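Local coordinates for protein transmembrane protease (Mus musculus, PDB 2E7V) that is a membrane-anchored protease, probably of the serine type, whose SEA domain is a small alpha/beta module that probably lies in the extracellular stem, at residues V16-T19 and E20-S24; S24-H28 and E29-L33; A39-T42 and D43-G47; R63-T67 and G68-D72; K86-K89 and T90-Q93. All coordinates share one frame; numbering follows the deposited sequence.

Contact 1 of 5, residues V16-T19 and E20-S24; sequences VEYT and EALNS
From T19 the chain turns straight into the 3-10 segment 20-23, and the turn is closed by L22 N, which donates to T19 O at 2.9 Å from above the carbonyl plane, 44° out of it. N23 N then bonds to E20 O, so the short 3-10 turn is wound by i to i+3 bonds. Over this turn lies the side chain of Y18. Its CG stands anti to the backbone N (chi1 -172°), which carries the ring forward along the chain until it lies against L22 and reaches N23. L22 CB sits over one face of the ring, offset toward the rim, in a CH-pi contact 3.9 Å from the centroid; L22 CD1 reaches Y18 CD1 at 3.8 Å. The two side chains run past each other in opposite directions. The segment belongs to the connection between strand 16-17 and helix 28-46 of the SEA domain, and here a tyrosine serves well because it offers a flat face to leucine and a hydroxyl at its far end. That hydroxyl donates to N23 OD1, which lies in the ring plane at the edge; the modelled separation of Y18 OH and N23 OD1, 2.4 Å, is very short, and its exact value is doubtful. The amide of N23 is turned 46° from the ring. L22, the buried member, also touches V69 of strand 68-78 and E29 of helix 28-46, whereas T19, E20 and N23 lie exposed. T19 turns OG1 toward the start of the 3-10 turn, 4.2 Å from A21 CB.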
loop_
_atom_site.group_PDB
_atom_site.type_symbol
_atom_site.label_atom_id
_atom_site.label_comp_id
_atom_site.label_asym_id
_atom_site.label_seq_id
_atom_site.Cartn_x
_atom_site.Cartn_y
_atom_site.Cartn_z
ATOM N N VAL A 16 -10.004 5.805 6.558
ATOM C CA VAL A 16 -9.935 7.128 5.937
ATOM C C VAL A 16 -11.189 7.350 5.097
ATOM O O VAL A 16 -11.495 6.572 4.191
ATOM C CB VAL A 16 -8.706 7.286 5.013
ATOM C CG1 VAL A 16 -8.666 8.698 4.451
ATOM C CG2 VAL A 16 -7.436 6.980 5.766
ATOM N N GLU A 17 -11.933 8.402 5.414
ATOM C CA GLU A 17 -13.133 8.701 4.651
ATOM C C GLU A 17 -12.709 9.433 3.393
ATOM O O GLU A 17 -11.798 10.259 3.428
ATOM C CB GLU A 17 -14.087 9.584 5.462
ATOM C CG GLU A 17 -15.338 10.005 4.695
ATOM C CD GLU A 17 -16.284 10.866 5.528
ATOM O OE1 GLU A 17 -17.239 11.425 4.954
ATOM O OE2 GLU A 17 -16.073 10.980 6.754
ATOM N N TYR A 18 -13.352 9.121 2.278
ATOM C CA TYR A 18 -13.035 9.794 1.030
ATOM C C TYR A 18 -13.721 11.162 1.067
ATOM O O TYR A 18 -14.928 11.243 1.258
ATOM C CB TYR A 18 -13.556 8.985 -0.163
ATOM C CG TYR A 18 -13.101 9.522 -1.497
ATOM C CD1 TYR A 18 -11.904 9.088 -2.080
ATOM C CD2 TYR A 18 -13.841 10.494 -2.161
ATOM C CE1 TYR A 18 -11.461 9.620 -3.297
ATOM C CE2 TYR A 18 -13.406 11.032 -3.371
ATOM C CZ TYR A 18 -12.220 10.593 -3.933
ATOM O OH TYR A 18 -11.804 11.135 -5.130
ATOM N N THR A 19 -12.946 12.227 0.904
ATOM C CA THR A 19 -13.479 13.594 0.916
ATOM C C THR A 19 -13.134 14.247 -0.422
ATOM O O THR A 19 -12.299 13.727 -1.151
ATOM C CB THR A 19 -12.853 14.402 2.053
ATOM O OG1 THR A 19 -11.422 14.387 1.923
ATOM C CG2 THR A 19 -13.240 13.803 3.399
ATOM N N GLU A 20 -13.756 15.381 -0.745
ATOM C CA GLU A 20 -13.492 16.045 -2.026
ATOM C C GLU A 20 -12.024 16.324 -2.306
ATOM O O GLU A 20 -11.561 16.187 -3.444
ATOM C CB GLU A 20 -14.279 17.350 -2.131
ATOM C CG GLU A 20 -15.731 17.124 -2.437
ATOM C CD GLU A 20 -15.912 16.354 -3.726
ATOM O OE1 GLU A 20 -15.822 16.974 -4.808
ATOM O OE2 GLU A 20 -16.126 15.125 -3.655
ATOM N N ALA A 21 -11.293 16.728 -1.277
ATOM C CA ALA A 21 -9.879 17.013 -1.439
ATOM C C ALA A 21 -9.169 15.847 -2.115
ATOM O O ALA A 21 -8.163 16.045 -2.789
ATOM C CB ALA A 21 -9.236 17.291 -0.082
ATOM N N LEU A 22 -9.691 14.634 -1.946
ATOM C CA LEU A 22 -9.047 13.467 -2.546
ATOM C C LEU A 22 -9.264 13.328 -4.049
ATOM O O LEU A 22 -8.634 12.486 -4.687
ATOM C CB LEU A 22 -9.475 12.182 -1.823
ATOM C CG LEU A 22 -9.073 12.098 -0.341
ATOM C CD1 LEU A 22 -9.244 10.668 0.147
ATOM C CD2 LEU A 22 -7.620 12.549 -0.163
ATOM N N ASN A 23 -10.134 14.170 -4.614
ATOM C CA ASN A 23 -10.424 14.152 -6.050
ATOM C C ASN A 23 -9.268 14.719 -6.863
ATOM O O ASN A 23 -9.128 14.442 -8.058
ATOM C CB ASN A 23 -11.654 15.013 -6.366
ATOM C CG ASN A 23 -12.956 14.298 -6.123
ATOM O OD1 ASN A 23 -12.982 13.132 -5.739
ATOM N ND2 ASN A 23 -14.054 14.997 -6.355
ATOM N N SER A 24 -8.459 15.541 -6.211
ATOM C CA SER A 24 -7.349 16.189 -6.878
ATOM C C SER A 24 -5.989 15.839 -6.308
ATOM O O SER A 24 -5.737 16.016 -5.122
ATOM C CB SER A 24 -7.529 17.705 -6.830
ATOM O OG SER A 24 -6.348 18.354 -7.257
#

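Contact 2 of 5, residues S24-H28 and E29-L33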
loop_
_atom_site.group_PDB
_atom_site.type_symbol
_atom_site.label_atom_id
_atom_site.label_comp_id
_atom_site.label_asym_id
_atom_site.label_seq_id
_atom_site.Cartn_x
_atom_site.Cartn_y
_atom_site.Cartn_z
ATOM N N SER A 24 -8.459 15.541 -6.211
ATOM C CA SER A 24 -7.349 16.189 -6.878
ATOM C C SER A 24 -5.989 15.839 -6.308
ATOM O O SER A 24 -5.737 16.016 -5.122
ATOM C CB SER A 24 -7.529 17.705 -6.830
ATOM O OG SER A 24 -6.348 18.354 -7.257
ATOM N N PRO A 25 -5.092 15.335 -7.162
ATOM C CA PRO A 25 -3.735 14.957 -6.765
ATOM C C PRO A 25 -2.955 16.158 -6.236
ATOM O O PRO A 25 -1.943 16.003 -5.562
ATOM C CB PRO A 25 -3.136 14.421 -8.062
ATOM C CG PRO A 25 -4.315 13.810 -8.737
ATOM C CD PRO A 25 -5.396 14.852 -8.521
ATOM N N ALA A 26 -3.441 17.358 -6.537
ATOM C CA ALA A 26 -2.775 18.588 -6.115
ATOM C C ALA A 26 -2.985 19.012 -4.669
ATOM O O ALA A 26 -2.240 19.848 -4.161
ATOM C CB ALA A 26 -3.199 19.735 -7.031
ATOM N N THR A 27 -3.989 18.452 -3.999
ATOM C CA THR A 27 -4.277 18.850 -2.624
ATOM C C THR A 27 -3.339 18.308 -1.562
ATOM O O THR A 27 -2.672 17.282 -1.743
ATOM C CB THR A 27 -5.705 18.445 -2.191
ATOM O OG1 THR A 27 -5.813 17.017 -2.181
ATOM C CG2 THR A 27 -6.752 19.040 -3.132
ATOM N N HIS A 28 -3.315 19.008 -0.436
ATOM C CA HIS A 28 -2.508 18.594 0.696
ATOM C C HIS A 28 -2.986 17.219 1.167
ATOM O O HIS A 28 -2.174 16.340 1.454
ATOM C CB HIS A 28 -2.650 19.609 1.830
ATOM C CG HIS A 28 -2.075 19.146 3.131
ATOM N ND1 HIS A 28 -2.799 18.415 4.046
ATOM C CD2 HIS A 28 -0.852 19.336 3.684
ATOM C CE1 HIS A 28 -2.053 18.181 5.111
ATOM N NE2 HIS A 28 -0.866 18.730 4.918
ATOM N N GLU A 29 -4.303 17.037 1.247
ATOM C CA GLU A 29 -4.867 15.756 1.691
ATOM C C GLU A 29 -4.420 14.571 0.822
ATOM O O GLU A 29 -4.011 13.527 1.334
ATOM C CB GLU A 29 -6.397 15.809 1.698
ATOM C CG GLU A 29 -7.012 16.627 2.827
ATOM C CD GLU A 29 -7.055 18.121 2.529
ATOM O OE1 GLU A 29 -6.748 18.520 1.390
ATOM O OE2 GLU A 29 -7.411 18.896 3.442
ATOM N N TYR A 30 -4.528 14.730 -0.493
ATOM C CA TYR A 30 -4.136 13.684 -1.433
ATOM C C TYR A 30 -2.648 13.374 -1.317
ATOM O O TYR A 30 -2.253 12.224 -1.130
ATOM C CB TYR A 30 -4.461 14.128 -2.864
ATOM C CG TYR A 30 -4.275 13.070 -3.938
ATOM C CD1 TYR A 30 -3.006 12.600 -4.282
ATOM C CD2 TYR A 30 -5.369 12.579 -4.649
ATOM C CE1 TYR A 30 -2.836 11.673 -5.311
ATOM C CE2 TYR A 30 -5.207 11.654 -5.675
ATOM C CZ TYR A 30 -3.941 11.207 -6.004
ATOM O OH TYR A 30 -3.789 10.310 -7.047
ATOM N N ARG A 31 -1.820 14.406 -1.411
ATOM C CA ARG A 31 -0.378 14.205 -1.343
ATOM C C ARG A 31 0.155 13.648 -0.022
ATOM O O ARG A 31 1.067 12.818 -0.038
ATOM C CB ARG A 31 0.348 15.502 -1.722
ATOM C CG ARG A 31 0.136 15.863 -3.185
ATOM C CD ARG A 31 0.835 17.141 -3.612
ATOM N NE ARG A 31 0.535 17.448 -5.014
ATOM C CZ ARG A 31 1.166 18.369 -5.741
ATOM N NH1 ARG A 31 2.145 19.088 -5.206
ATOM N NH2 ARG A 31 0.819 18.572 -7.006
ATOM N N THR A 32 -0.402 14.076 1.109
ATOM C CA THR A 32 0.072 13.584 2.401
ATOM C C THR A 32 -0.365 12.139 2.631
ATOM O O THR A 32 0.387 11.337 3.195
ATOM C CB THR A 32 -0.399 14.479 3.585
ATOM O OG1 THR A 32 -1.822 14.435 3.696
ATOM C CG2 THR A 32 0.039 15.915 3.366
ATOM N N LEU A 33 -1.570 11.796 2.184
ATOM C CA LEU A 33 -2.039 10.423 2.325
ATOM C C LEU A 33 -1.228 9.521 1.376
ATOM O O LEU A 33 -0.839 8.414 1.749
ATOM C CB LEU A 33 -3.532 10.308 2.000
ATOM C CG LEU A 33 -4.028 8.857 1.968
ATOM C CD1 LEU A 33 -3.749 8.211 3.324
ATOM C CD2 LEU A 33 -5.511 8.798 1.620
#
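Y30 and P25 make the close-packed half of this contact: P25 CA stands over the centre of the tyrosine ring, 3.4 Å from the centroid and only 9° off the normal, a CH-pi contact. Proline CG continues across the same ring to Y30 CZ at 3.8 Å. A chi1 of -172° points the Y30 ring away from its own N, back beneath the turn that precedes the helix, and beyond it the ring meets K61 and L62 of strand 54-65. Proline is at home in the second position of the type I turn S24-T27, its fixed phi matching the bend, while S24 OG accepts from A26 N in an ST turn. T27 is the N-cap of helix 28-46. Its OG1 accepts from Y30 N at 3.1 Å and is also hydrogen-bonded to A21 O, so one threonine hydroxyl ties the first turn of the helix to the preceding 3-10 turn. The side toward solvent is held instead by polar bonds to backbone oxygens, and its side chains R31, H28 and E29 are exposed. R31 runs extended along the turn and gives NE to P25 O at 2.9 Å, the oxygen lying near the guanidinium plane, while A26 O stands over one face of that group. H28 O accepts twice, from T32 N at 2.9 Å and from T32 OG1 at 3.0 Å, the two donors coming from opposite faces of its carbonyl plane. The same threonine sets CG2 over the centre of the H28 ring, 3.5 Å from the centroid.

Contact 3 of 5, residues A39-T42 and D43-G47; sequences AMIT and DEFRG
A39 O accepts from D43 N at 2.9 Å, the shortest of four successive i to i+4 bonds; those of E44 N to M40 O, F45 N to I41 O and R46 N to T42 O follow. On the buried side of the helix I41 and F45 lie side by side, pointing the same way. I41 CG2 meets the edge of the phenyl ring in its plane, 3.4 Å from F45 CE1, because CG2 is the branch set anti to the backbone N, toward the next turn. I41 O also lies at that edge, 3.1 Å from F45 CD1. Two aromatic neighbours meet the ring, F54 stacked on it and F77 edge-to-face, and I92, V95 and L96 of helix 85-96 also touch F45, surroundings that match a flat, wholly apolar residue. T42 and R46 repeat the spacing on a more exposed side, T42 CG2 touching R46 CG at 4.0 Å. T42 OG1 is hydrogen-bonded to E38 O one turn back, so its hydroxyl is satisfied within the helix. E44 bends at chi2 (-52°) and carries its carboxylate to R98, a salt bridge reaching beyond the helix. G47 is the first residue to leave helical angles, yet G47 N still donates to D43 O at 3.1 Å. This is the C-terminal end of an amphipathic helix packed on a beta-sheet, as in the alpha/beta sandwich of SEA domains.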
loop_
_atom_site.group_PDB
_atom_site.type_symbol
_atom_site.label_atom_id
_atom_site.label_comp_id
_atom_site.label_asym_id
_atom_site.label_seq_id
_atom_site.Cartn_x
_atom_site.Cartn_y
_atom_site.Cartn_z
ATOM N N ALA A 39 5.465 5.627 1.995
ATOM C CA ALA A 39 6.462 5.434 3.039
ATOM C C ALA A 39 6.274 4.084 3.714
ATOM O O ALA A 39 7.246 3.395 4.022
ATOM C CB ALA A 39 6.348 6.541 4.073
ATOM N N MET A 40 5.021 3.719 3.950
ATOM C CA MET A 40 4.687 2.457 4.598
ATOM C C MET A 40 5.146 1.278 3.757
ATOM O O MET A 40 5.795 0.356 4.260
ATOM C CB MET A 40 3.175 2.372 4.858
ATOM C CG MET A 40 2.690 3.328 5.964
ATOM S SD MET A 40 0.932 3.204 6.324
ATOM C CE MET A 40 0.883 1.549 7.002
ATOM N N ILE A 41 4.801 1.299 2.477
ATOM C CA ILE A 41 5.187 0.222 1.572
ATOM C C ILE A 41 6.710 0.155 1.466
ATOM O O ILE A 41 7.298 -0.935 1.521
ATOM C CB ILE A 41 4.550 0.424 0.172
ATOM C CG1 ILE A 41 3.039 0.187 0.264
ATOM C CG2 ILE A 41 5.174 -0.531 -0.844
ATOM C CD1 ILE A 41 2.269 0.620 -0.984
ATOM N N THR A 42 7.348 1.313 1.344
ATOM C CA THR A 42 8.809 1.368 1.237
ATOM C C THR A 42 9.467 0.764 2.482
ATOM O O THR A 42 10.390 -0.044 2.369
ATOM C CB THR A 42 9.307 2.822 1.043
ATOM O OG1 THR A 42 8.749 3.358 -0.169
ATOM C CG2 THR A 42 10.838 2.870 0.950
ATOM N N ASP A 43 8.991 1.154 3.664
ATOM C CA ASP A 43 9.538 0.629 4.916
ATOM C C ASP A 43 9.397 -0.902 5.005
ATOM O O ASP A 43 10.317 -1.586 5.451
ATOM C CB ASP A 43 8.834 1.254 6.122
ATOM C CG ASP A 43 9.244 2.696 6.365
ATOM O OD1 ASP A 43 8.501 3.402 7.078
ATOM O OD2 ASP A 43 10.306 3.124 5.863
ATOM N N GLU A 44 8.251 -1.436 4.594
ATOM C CA GLU A 44 8.049 -2.883 4.656
ATOM C C GLU A 44 9.047 -3.642 3.785
ATOM O O GLU A 44 9.655 -4.619 4.228
ATOM C CB GLU A 44 6.628 -3.259 4.226
ATOM C CG GLU A 44 5.541 -2.835 5.193
ATOM C CD GLU A 44 5.805 -3.292 6.613
ATOM O OE1 GLU A 44 6.274 -4.438 6.797
ATOM O OE2 GLU A 44 5.533 -2.506 7.547
ATOM N N PHE A 45 9.222 -3.208 2.543
ATOM C CA PHE A 45 10.153 -3.915 1.676
ATOM C C PHE A 45 11.593 -3.732 2.119
ATOM O O PHE A 45 12.406 -4.646 1.969
ATOM C CB PHE A 45 9.981 -3.487 0.223
ATOM C CG PHE A 45 8.716 -4.001 -0.404
ATOM C CD1 PHE A 45 7.600 -3.182 -0.533
ATOM C CD2 PHE A 45 8.638 -5.316 -0.849
ATOM C CE1 PHE A 45 6.426 -3.664 -1.098
ATOM C CE2 PHE A 45 7.466 -5.810 -1.418
ATOM C CZ PHE A 45 6.356 -4.979 -1.543
ATOM N N ARG A 46 11.905 -2.559 2.660
ATOM C CA ARG A 46 13.254 -2.287 3.145
ATOM C C ARG A 46 13.566 -3.266 4.270
ATOM O O ARG A 46 14.720 -3.637 4.486
ATOM C CB ARG A 46 13.366 -0.844 3.664
ATOM C CG ARG A 46 13.425 0.223 2.576
ATOM C CD ARG A 46 14.598 0.007 1.631
ATOM N NE ARG A 46 14.562 0.930 0.498
ATOM C CZ ARG A 46 15.027 0.644 -0.716
ATOM N NH1 ARG A 46 15.567 -0.546 -0.958
ATOM N NH2 ARG A 46 14.945 1.541 -1.691
ATOM N N GLY A 47 12.524 -3.681 4.985
ATOM C CA GLY A 47 12.696 -4.632 6.071
ATOM C C GLY A 47 12.215 -6.018 5.683
ATOM O O GLY A 47 11.566 -6.694 6.478
#

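Contact 4 of 5, residues R63-T67 and G68-D72; sequences RKEGT and GVVAD
R63 and D72 meet in a side-on salt bridge: NE of the arginine donates to D72 OD2 at 2.6 Å and NH2 to D72 OD1 at 2.7 Å, one nitrogen to each oxygen. Both oxygens are approached on their syn sides, and the guanidinium and carboxylate planes are only 25° apart, so the two bonds together fix the arginine's rotation. A bend at chi3 (-65°) turns the arginine's end across to the aspartate. Its third nitrogen, NH1, reaches E65 OE1 at 3.3 Å on the anti side of that carboxylate, and R63 is thereby shared by two acids, which it would tend to keep ionised. With an alanine at R63 this link would be gone, and D72 and E65 would probably be left without their common positive partner, their side chains freer to turn. Beneath the network V70 supplies an apolar floor, CG1 lying 3.4 Å from R63 NH2 and CG2 3.3 Å from E65 OE2. The backbone sets this register: R63 and V70 are an antiparallel hydrogen-bonded pair, R63 N to V70 O running at 2.6 Å almost straight at 178°. A type II' turn, E65 to G68, closes the hairpin, and G66 takes the positive phi of the turn's second position, easily reached by glycine. S10 of strand 4-14 also bonds to D72 OD1. Strand 54-65 is outermost in the sheet, strand 68-78 lies between it and strand 4-14, and on the face opposite the salt bridges V69 packs on I13, Y18 and L22.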
loop_
_atom_site.group_PDB
_atom_site.type_symbol
_atom_site.label_atom_id
_atom_site.label_comp_id
_atom_site.label_asym_id
_atom_site.label_seq_id
_atom_site.Cartn_x
_atom_site.Cartn_y
_atom_site.Cartn_z
ATOM N N ARG A 63 -8.809 6.293 -5.284
ATOM C CA ARG A 63 -10.155 6.189 -5.789
ATOM C C ARG A 63 -11.126 6.040 -4.653
ATOM O O ARG A 63 -10.772 5.613 -3.555
ATOM C CB ARG A 63 -10.277 5.004 -6.769
ATOM C CG ARG A 63 -9.571 5.254 -8.091
ATOM C CD ARG A 63 -9.719 4.104 -9.088
ATOM N NE ARG A 63 -9.065 2.883 -8.626
ATOM C CZ ARG A 63 -9.670 1.910 -7.950
ATOM N NH1 ARG A 63 -10.960 2.003 -7.651
ATOM N NH2 ARG A 63 -8.984 0.837 -7.578
ATOM N N LYS A 64 -12.357 6.430 -4.924
ATOM C CA LYS A 64 -13.420 6.322 -3.953
ATOM C C LYS A 64 -14.233 5.070 -4.253
ATOM O O LYS A 64 -14.677 4.861 -5.379
ATOM C CB LYS A 64 -14.311 7.564 -4.033
ATOM C CG LYS A 64 -15.736 7.357 -3.556
ATOM C CD LYS A 64 -16.570 8.619 -3.759
ATOM C CE LYS A 64 -16.439 9.149 -5.185
ATOM N NZ LYS A 64 -16.644 8.075 -6.206
ATOM N N GLU A 65 -14.391 4.223 -3.246
ATOM C CA GLU A 65 -15.192 3.009 -3.357
ATOM C C GLU A 65 -16.100 3.060 -2.139
ATOM O O GLU A 65 -15.625 3.013 -1.001
ATOM C CB GLU A 65 -14.316 1.750 -3.328
ATOM C CG GLU A 65 -13.582 1.493 -4.639
ATOM C CD GLU A 65 -13.006 0.089 -4.739
ATOM O OE1 GLU A 65 -12.456 -0.243 -5.811
ATOM O OE2 GLU A 65 -13.101 -0.681 -3.758
ATOM N N GLY A 66 -17.405 3.166 -2.378
ATOM C CA GLY A 66 -18.335 3.282 -1.273
ATOM C C GLY A 66 -18.059 4.671 -0.729
ATOM O O GLY A 66 -18.145 5.650 -1.469
ATOM N N THR A 67 -17.716 4.762 0.550
ATOM C CA THR A 67 -17.385 6.049 1.155
ATOM C C THR A 67 -15.927 5.992 1.579
ATOM O O THR A 67 -15.371 6.978 2.065
ATOM C CB THR A 67 -18.241 6.341 2.398
ATOM O OG1 THR A 67 -18.069 5.291 3.360
ATOM C CG2 THR A 67 -19.704 6.463 2.015
ATOM N N GLY A 68 -15.323 4.820 1.390
ATOM C CA GLY A 68 -13.928 4.618 1.740
ATOM C C GLY A 68 -12.981 4.936 0.598
ATOM O O GLY A 68 -13.404 5.356 -0.479
ATOM N N VAL A 69 -11.689 4.720 0.829
ATOM C CA VAL A 69 -10.671 5.006 -0.171
ATOM C C VAL A 69 -9.879 3.777 -0.614
ATOM O O VAL A 69 -9.598 2.880 0.183
ATOM C CB VAL A 69 -9.656 6.049 0.380
ATOM C CG1 VAL A 69 -8.647 6.434 -0.708
ATOM C CG2 VAL A 69 -10.398 7.271 0.917
ATOM N N VAL A 70 -9.529 3.739 -1.897
ATOM C CA VAL A 70 -8.711 2.661 -2.444
ATOM C C VAL A 70 -7.570 3.333 -3.181
ATOM O O VAL A 70 -7.786 4.299 -3.913
ATOM C CB VAL A 70 -9.468 1.773 -3.441
ATOM C CG1 VAL A 70 -8.470 0.898 -4.197
ATOM C CG2 VAL A 70 -10.454 0.898 -2.715
ATOM N N ALA A 71 -6.357 2.833 -2.976
ATOM C CA ALA A 71 -5.191 3.409 -3.624
ATOM C C ALA A 71 -4.600 2.456 -4.658
ATOM O O ALA A 71 -4.338 1.289 -4.358
ATOM C CB ALA A 71 -4.143 3.759 -2.578
ATOM N N ASP A 72 -4.437 2.934 -5.885
ATOM C CA ASP A 72 -3.821 2.104 -6.911
ATOM C C ASP A 72 -2.336 2.428 -6.784
ATOM O O ASP A 72 -1.919 3.579 -6.936
ATOM C CB ASP A 72 -4.350 2.441 -8.302
ATOM C CG ASP A 72 -5.845 2.191 -8.428
ATOM O OD1 ASP A 72 -6.353 1.224 -7.815
ATOM O OD2 ASP A 72 -6.510 2.957 -9.142
#

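Contact 5 of 5, residues K86-K89 and T90-Q93; sequences KVMK and TRIQ
Helix 85-96 is amphipathic, and in 86-93 its buried side is carried by M88 and I92, one turn apart. I92 N donates to M88 O at 3.0 Å, and beside that bond I92 CD1 touches M88 CG at 3.8 Å, the two side chains crossing at a slant. M88 starts out pointing away from its own N (chi1 -177°) and then bends at chi2 and chi3, which brings its methyl CE to 3.6 Å from R91 NH1. The flexible, unbranched thioether is what lets this residue fold between isoleucine and arginine. Both M88 and I92 also pack on Y7 of strand 4-14 and on L50, so the helix lies against the sheet in the SEA fold. Were I92 cut back to an alanine, a gap would probably open beside M88 CG and the hold on Y7 and L50 would be weaker. R91 has its main charged partner in E53, a salt bridge from NH2. Across the helix, V87 O is gripped twice: T90 OG1 donates to it at 2.6 Å and R91 N at 3.3 Å, the latter in the carbonyl plane. The threonine hydroxyl reaches back because OG1 sits between the backbone N and the carbonyl carbon (chi1 55°). On the exposed side K89 stretches out fully, its CG 4.1 Å from Q93 CD, where long polar chains can meet solvent.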
loop_
_atom_site.group_PDB
_atom_site.type_symbol
_atom_site.label_atom_id
_atom_site.label_comp_id
_atom_site.label_asym_id
_atom_site.label_seq_id
_atom_site.Cartn_x
_atom_site.Cartn_y
_atom_site.Cartn_z
ATOM N N LYS A 86 6.153 -14.595 -11.921
ATOM C CA LYS A 86 5.357 -15.367 -10.969
ATOM C C LYS A 86 6.146 -15.527 -9.669
ATOM O O LYS A 86 5.596 -15.408 -8.573
ATOM C CB LYS A 86 5.038 -16.755 -11.535
ATOM C CG LYS A 86 4.223 -16.763 -12.823
ATOM C CD LYS A 86 2.740 -16.464 -12.587
ATOM C CE LYS A 86 2.476 -14.989 -12.310
ATOM N NZ LYS A 86 2.904 -14.136 -13.457
ATOM N N VAL A 87 7.440 -15.796 -9.808
ATOM C CA VAL A 87 8.318 -15.968 -8.662
ATOM C C VAL A 87 8.389 -14.684 -7.846
ATOM O O VAL A 87 8.156 -14.691 -6.638
ATOM C CB VAL A 87 9.735 -16.339 -9.111
ATOM C CG1 VAL A 87 10.668 -16.431 -7.901
ATOM C CG2 VAL A 87 9.698 -17.652 -9.858
ATOM N N MET A 88 8.707 -13.580 -8.515
ATOM C CA MET A 88 8.805 -12.291 -7.837
ATOM C C MET A 88 7.493 -11.988 -7.119
ATOM O O MET A 88 7.481 -11.455 -6.009
ATOM C CB MET A 88 9.110 -11.191 -8.852
ATOM C CG MET A 88 9.296 -9.809 -8.253
ATOM S SD MET A 88 10.627 -9.733 -7.053
ATOM C CE MET A 88 11.945 -10.607 -7.924
ATOM N N LYS A 89 6.385 -12.347 -7.760
ATOM C CA LYS A 89 5.068 -12.110 -7.194
ATOM C C LYS A 89 4.851 -12.800 -5.853
ATOM O O LYS A 89 4.369 -12.178 -4.918
ATOM C CB LYS A 89 3.998 -12.543 -8.194
ATOM C CG LYS A 89 2.569 -12.330 -7.749
ATOM C CD LYS A 89 1.687 -12.475 -8.985
ATOM C CE LYS A 89 0.217 -12.520 -8.669
ATOM N NZ LYS A 89 -0.539 -12.736 -9.942
ATOM N N THR A 90 5.203 -14.079 -5.759
ATOM C CA THR A 90 5.031 -14.838 -4.519
ATOM C C THR A 90 5.856 -14.251 -3.378
ATOM O O THR A 90 5.435 -14.289 -2.224
ATOM C CB THR A 90 5.416 -16.334 -4.711
ATOM O OG1 THR A 90 6.751 -16.428 -5.228
ATOM C CG2 THR A 90 4.457 -16.999 -5.690
ATOM N N ARG A 91 7.028 -13.712 -3.700
ATOM C CA ARG A 91 7.876 -13.098 -2.683
ATOM C C ARG A 91 7.221 -11.800 -2.225
ATOM O O ARG A 91 7.225 -11.459 -1.038
ATOM C CB ARG A 91 9.271 -12.785 -3.251
ATOM C CG ARG A 91 10.037 -13.982 -3.816
ATOM C CD ARG A 91 11.336 -13.519 -4.502
ATOM N NE ARG A 91 12.249 -12.864 -3.561
ATOM C CZ ARG A 91 13.352 -12.206 -3.915
ATOM N NH1 ARG A 91 13.691 -12.102 -5.195
ATOM N NH2 ARG A 91 14.121 -11.655 -2.987
ATOM N N ILE A 92 6.654 -11.074 -3.180
ATOM C CA ILE A 92 6.006 -9.804 -2.876
ATOM C C ILE A 92 4.793 -10.028 -1.991
ATOM O O ILE A 92 4.583 -9.310 -1.010
ATOM C CB ILE A 92 5.581 -9.065 -4.177
ATOM C CG1 ILE A 92 6.827 -8.612 -4.941
ATOM C CG2 ILE A 92 4.692 -7.858 -3.831
ATOM C CD1 ILE A 92 6.544 -8.001 -6.321
ATOM N N GLN A 93 4.002 -11.042 -2.325
ATOM C CA GLN A 93 2.809 -11.354 -1.547
ATOM C C GLN A 93 3.114 -11.633 -0.075
ATOM O O GLN A 93 2.327 -11.280 0.818
ATOM C CB GLN A 93 2.094 -12.547 -2.173
ATOM C CG GLN A 93 1.396 -12.223 -3.487
ATOM C CD GLN A 93 0.897 -13.470 -4.197
ATOM O OE1 GLN A 93 1.622 -14.461 -4.309
ATOM N NE2 GLN A 93 -0.335 -13.422 -4.696
#

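How the contacts relate
Contacts 1, 2 and 4 gather at one end of the domain, while contact 5 lies on the opposite side of the chain's centre from all three. Contact 1 shares S24 with contact 2, their centres about 8 Å apart, and L22 CD2 packs on E29 C at 3.9 Å. Contact 1 also meets the hairpin of contact 4, where Y18 N probably bonds to T67 O at 3.0 Å and Y18 CG packs on K64 CB. Contacts 2 and 3 use the same helix, 28-46, their centres about 21 Å apart. Contact 3 in turn touches contact 5 through F45 CZ and I92 CG2 at 4.0 Å, joining the two helices.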